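PDB 4HD1: squalene synthase HpnC from Alicyclobacillus acidocaldarius subsp. acidocaldarius, which probably catalyses the head-to-head joining of isoprenoid diphosphates on the way to squalene. Local coordinates for residues E111-R114 with R115-K119; R129-C132 with R133-D137. One frame throughout, in Å; residues are numbered along the deposited sequence.

Interaction 1 of 2, residues E111-R114 with R115-K119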
loop_
_atom_site.group_PDB
_atom_site.type_symbol
_atom_site.label_atom_id
_atom_site.label_comp_id
_atom_site.label_asym_id
_atom_site.label_seq_id
_atom_site.Cartn_x
_atom_site.Cartn_y
_atom_site.Cartn_z
ATOM N N GLU A 111 -4.737 7.324 -8.500
ATOM C CA GLU A 111 -5.025 8.594 -7.838
ATOM C C GLU A 111 -4.060 8.888 -6.685
ATOM O O GLU A 111 -3.738 10.045 -6.442
ATOM C CB GLU A 111 -6.488 8.626 -7.364
ATOM C CG GLU A 111 -6.912 9.862 -6.573
ATOM C CD GLU A 111 -7.060 11.119 -7.419
ATOM O OE1 GLU A 111 -6.859 11.058 -8.655
ATOM O OE2 GLU A 111 -7.379 12.180 -6.837
ATOM N N ALA A 112 -3.588 7.846 -5.997
ATOM C CA ALA A 112 -2.627 8.008 -4.899
ATOM C C ALA A 112 -1.380 8.763 -5.349
ATOM O O ALA A 112 -0.858 9.606 -4.621
ATOM C CB ALA A 112 -2.241 6.659 -4.314
ATOM N N ASN A 113 -0.916 8.447 -6.553
ATOM C CA ASN A 113 0.217 9.124 -7.168
ATOM C C ASN A 113 -0.071 10.619 -7.402
ATOM O O ASN A 113 0.790 11.464 -7.145
ATOM C CB ASN A 113 0.595 8.409 -8.471
ATOM C CG ASN A 113 1.892 8.916 -9.072
ATOM O OD1 ASN A 113 1.990 10.064 -9.510
ATOM N ND2 ASN A 113 2.893 8.046 -9.119
ATOM N N ARG A 114 -1.281 10.941 -7.863
ATOM C CA ARG A 114 -1.697 12.340 -8.041
ATOM C C ARG A 114 -1.791 13.069 -6.700
ATOM O O ARG A 114 -1.475 14.257 -6.623
ATOM C CB ARG A 114 -3.037 12.446 -8.773
ATOM C CG ARG A 114 -3.069 11.792 -10.144
ATOM C CD ARG A 114 -4.385 12.070 -10.858
ATOM N NE ARG A 114 -4.486 11.345 -12.125
ATOM C CZ ARG A 114 -5.270 10.287 -12.331
ATOM N NH1 ARG A 114 -6.046 9.813 -11.358
ATOM N NH2 ARG A 114 -5.283 9.700 -13.520
ATOM N N ARG A 115 -2.228 12.360 -5.655
ATOM C CA ARG A 115 -2.314 12.931 -4.305
ATOM C C ARG A 115 -0.926 13.262 -3.774
ATOM O O ARG A 115 -0.730 14.300 -3.147
ATOM C CB ARG A 115 -3.022 11.983 -3.326
ATOM C CG ARG A 115 -4.327 11.397 -3.830
ATOM C CD ARG A 115 -5.474 12.380 -3.749
ATOM N NE ARG A 115 -6.151 12.257 -2.463
ATOM C CZ ARG A 115 -7.466 12.334 -2.307
ATOM N NH1 ARG A 115 -8.256 12.524 -3.355
ATOM N NH2 ARG A 115 -7.990 12.209 -1.102
ATOM N N ASP A 116 0.031 12.374 -4.039
ATOM C CA ASP A 116 1.418 12.572 -3.625
ATOM C C ASP A 116 2.064 13.756 -4.351
ATOM O O ASP A 116 2.927 14.420 -3.787
ATOM C CB ASP A 116 2.228 11.294 -3.856
ATOM C CG ASP A 116 3.102 10.914 -2.661
ATOM O OD1 ASP A 116 2.670 11.066 -1.495
ATOM O OD2 ASP A 116 4.228 10.428 -2.894
ATOM N N GLN A 117 1.643 14.021 -5.590
ATOM C CA GLN A 117 2.143 15.168 -6.359
ATOM C C GLN A 117 1.772 16.491 -5.704
ATOM O O GLN A 117 2.580 17.421 -5.664
ATOM C CB GLN A 117 1.581 15.169 -7.785
ATOM C CG GLN A 117 2.289 14.249 -8.767
ATOM C CD GLN A 117 1.516 14.076 -10.069
ATOM O OE1 GLN A 117 1.216 15.046 -10.768
ATOM N NE2 GLN A 117 1.194 12.830 -10.402
ATOM N N ARG A 118 0.545 16.563 -5.192
ATOM C CA ARG A 118 -0.029 17.821 -4.735
ATOM C C ARG A 118 0.116 18.110 -3.237
ATOM O O ARG A 118 -0.182 19.221 -2.786
ATOM C CB ARG A 118 -1.496 17.937 -5.181
ATOM C CG ARG A 118 -2.439 16.881 -4.632
ATOM C CD ARG A 118 -3.885 17.215 -4.979
ATOM N NE ARG A 118 -4.192 16.979 -6.392
ATOM C CZ ARG A 118 -4.919 15.959 -6.852
ATOM N NH1 ARG A 118 -5.137 15.838 -8.156
ATOM N NH2 ARG A 118 -5.434 15.063 -6.017
ATOM N N LYS A 119 0.582 17.132 -2.467
ATOM C CA LYS A 119 0.759 17.335 -1.029
ATOM C C LYS A 119 2.149 16.953 -0.530
ATOM O O LYS A 119 2.619 15.827 -0.734
ATOM C CB LYS A 119 -0.321 16.610 -0.226
ATOM C CG LYS A 119 -1.685 17.271 -0.311
ATOM C CD LYS A 119 -2.575 16.883 0.858
ATOM C CE LYS A 119 -3.943 17.521 0.695
ATOM N NZ LYS A 119 -4.672 17.631 1.984
#

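Interaction 2 of 2, residues R129-C132 with R133-D137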
loop_
_atom_site.group_PDB
_atom_site.type_symbol
_atom_site.label_atom_id
_atom_site.label_comp_id
_atom_site.label_asym_id
_atom_site.label_seq_id
_atom_site.Cartn_x
_atom_site.Cartn_y
_atom_site.Cartn_z
ATOM N N ARG A 129 -5.192 10.104 6.995
ATOM C CA ARG A 129 -6.104 8.970 6.853
ATOM C C ARG A 129 -6.649 8.914 5.425
ATOM O O ARG A 129 -6.642 7.860 4.800
ATOM C CB ARG A 129 -7.252 9.079 7.860
ATOM C CG ARG A 129 -8.272 7.959 7.791
ATOM C CD ARG A 129 -8.109 6.980 8.937
ATOM N NE ARG A 129 -9.170 5.976 8.910
ATOM C CZ ARG A 129 -9.558 5.244 9.952
ATOM N NH1 ARG A 129 -8.979 5.392 11.137
ATOM N NH2 ARG A 129 -10.537 4.362 9.808
ATOM N N ASP A 130 -7.088 10.059 4.906
ATOM C CA ASP A 130 -7.671 10.129 3.568
ATOM C C ASP A 130 -6.690 9.729 2.458
ATOM O O ASP A 130 -7.074 9.059 1.498
ATOM C CB ASP A 130 -8.253 11.512 3.293
ATOM C CG ASP A 130 -9.423 11.460 2.343
ATOM O OD1 ASP A 130 -9.284 11.949 1.203
ATOM O OD2 ASP A 130 -10.475 10.903 2.730
ATOM N N TYR A 131 -5.429 10.134 2.601
ATOM C CA TYR A 131 -4.378 9.710 1.678
ATOM C C TYR A 131 -4.239 8.185 1.680
ATOM O O TYR A 131 -4.160 7.563 0.617
ATOM C CB TYR A 131 -3.041 10.379 2.021
ATOM C CG TYR A 131 -1.857 9.860 1.223
ATOM C CD1 TYR A 131 -1.854 9.906 -0.174
ATOM C CD2 TYR A 131 -0.736 9.335 1.869
ATOM C CE1 TYR A 131 -0.774 9.429 -0.903
ATOM C CE2 TYR A 131 0.354 8.860 1.149
ATOM C CZ TYR A 131 0.329 8.907 -0.234
ATOM O OH TYR A 131 1.407 8.439 -0.956
ATOM N N CYS A 132 -4.232 7.597 2.878
ATOM C CA CYS A 132 -4.146 6.143 3.050
ATOM C C CYS A 132 -5.241 5.372 2.317
ATOM O O CYS A 132 -5.006 4.248 1.869
ATOM C CB CYS A 132 -4.146 5.775 4.530
ATOM S SG CYS A 132 -2.640 6.293 5.375
ATOM N N ARG A 133 -6.422 5.980 2.187
ATOM C CA ARG A 133 -7.527 5.379 1.432
ATOM C C ARG A 133 -7.199 5.175 -0.054
ATOM O O ARG A 133 -7.910 4.448 -0.756
ATOM C CB ARG A 133 -8.806 6.206 1.585
ATOM C CG ARG A 133 -9.464 6.073 2.954
ATOM C CD ARG A 133 -10.611 7.057 3.146
ATOM N NE ARG A 133 -11.690 6.837 2.183
ATOM C CZ ARG A 133 -11.896 7.571 1.091
ATOM N NH1 ARG A 133 -11.103 8.599 0.809
ATOM N NH2 ARG A 133 -12.904 7.278 0.279
ATOM N N TYR A 134 -6.122 5.808 -0.523
ATOM C CA TYR A 134 -5.712 5.713 -1.926
ATOM C C TYR A 134 -4.400 4.967 -2.079
ATOM O O TYR A 134 -4.222 4.222 -3.038
ATOM C CB TYR A 134 -5.627 7.106 -2.580
ATOM C CG TYR A 134 -6.972 7.795 -2.640
ATOM C CD1 TYR A 134 -7.793 7.672 -3.763
ATOM C CD2 TYR A 134 -7.443 8.537 -1.554
ATOM C CE1 TYR A 134 -9.040 8.279 -3.807
ATOM C CE2 TYR A 134 -8.686 9.147 -1.589
ATOM C CZ TYR A 134 -9.476 9.018 -2.715
ATOM O OH TYR A 134 -10.704 9.629 -2.743
ATOM N N SER A 135 -3.491 5.163 -1.131
ATOM C CA SER A 135 -2.157 4.584 -1.222
ATOM C C SER A 135 -2.048 3.198 -0.598
ATOM O O SER A 135 -1.237 2.394 -1.043
ATOM C CB SER A 135 -1.129 5.514 -0.581
ATOM O OG SER A 135 -1.543 5.902 0.716
ATOM N N ALA A 136 -2.850 2.914 0.425
ATOM C CA ALA A 136 -2.666 1.691 1.210
ATOM C C ALA A 136 -3.844 0.744 1.111
ATOM O O ALA A 136 -3.672 -0.413 0.712
ATOM C CB ALA A 136 -2.373 2.028 2.667
ATOM N N ASP A 137 -5.031 1.236 1.471
ATOM C CA ASP A 137 -6.272 0.437 1.444
ATOM C C ASP A 137 -6.515 -0.369 0.154
ATOM O O ASP A 137 -6.953 -1.515 0.234
ATOM C CB ASP A 137 -7.504 1.311 1.706
ATOM C CG ASP A 137 -7.511 1.941 3.092
ATOM O OD1 ASP A 137 -6.545 1.733 3.873
ATOM O OD2 ASP A 137 -8.504 2.652 3.391
#

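Interaction 1 of 2, residues E111-R114 with R115-K119
The carboxylate of E111 meets R115, one turn on, and R118, two turns on, through one oxygen. E111 OE2 lies at the edge of the R118 guanidinium, in its plane, 3.6 Å from R118 NH2. A long salt bridge of the same length joins E111 OE2 to R115 NH1. The other oxygen, E111 OE1, takes a hydrogen bond from R114 NH1 at 3.1 Å, in the R114 guanidinium plane. A bend at chi2 (73°) carries the E111 carboxylate forward, toward the C-terminal end, where these arginines gather. R115 has a stronger mate in D130, and E73 and D70 also hold R114. R118 folds back over the preceding turn, with R114 O 3.8 Å above one face of its guanidinium.

This is an i to i+3, i+4 and i+7 salt-bridge network on the last turns of helix 104-118. The chain is all helical, as in the trans-isoprenyl diphosphate synthases of this family.

A single hydrogen bond joins two amides. Q117 NE2 donates to N113 OD1 at 3.0 Å, in the plane of both, though they stand 78° apart. R65 also reaches N113 OD1.

The backbone bonds run i to i+4. R115 N to E111 O is 2.9 Å; R118 N to R114 O is weak.

Interaction 2 of 2, residues R129-C132 with R133-D137
R129 gives its carbonyl oxygen to R133 N, a hydrogen bond of 3.2 Å in the carbonyl plane. D130 then reaches the same arginine by its side chain. D130 OD2 forms a salt bridge with R133 NH1 at 3.1 Å, and the carboxylate and guanidinium planes are only 24° apart. The bend of R133 at chi3 (62°) brings NH1 back to this oxygen. The other oxygen, D130 OD1, is bridged to R115. The backbone O of D130 lies at the edge of the Y134 ring, 3.1 Å from Y134 CD2.

Y131 offers a ring face to S135. S135 CB makes a CH-pi contact at 4.0 Å from the Y131 ring centroid, and S135 OG sits over the ring centre. Chi1 of Y131 (173°) sets CG opposite the backbone N and turns a face of the ring toward S135. Y131 O takes two hydrogen bonds, from S135 N at 3.0 Å and from Y134 N at 2.9 Å. Replacing Y131 with an alanine would probably leave S135 without its aromatic cover and open a gap beside R115 and Q166.

C132 O also accepts twice, from A136 N at 2.9 Å and from D137 N at 3.0 Å. The second is an i to i+5 bond, which makes a pi-turn at the end of helix 125-135.

On the helix 152-172 side, Y131, C132 and A136 touch Q166, which bonds S135 OG, and T163 OG1 is hydrogen-bonded to D137 OD1. On the helix 104-118 side, Y134 packs on R108, E111 and A112.

Overall arrangement
From the N terminus, the chain first reaches interaction 1, on the last turns of helix 104-118. A short connection leads into helix 125-135, whose end holds interaction 2. Each contact is local and closes only a helical turn. They stand in series, neither nesting nor crossing, with centres about 11 Å apart. The two helices nevertheless touch. R115 NH2 of interaction 1 is bridged to D130 OD1 of interaction 2 at 2.7 Å, and R115 makes a cation-pi contact with Y134. D116 OD1, also bonded to Y184, makes a probable hydrogen bond with Y131 OH. A112 CB packs on Y134 O. Interaction 1 also faces helix 65-81, while interaction 2 faces helix 152-172, so together they link these helices.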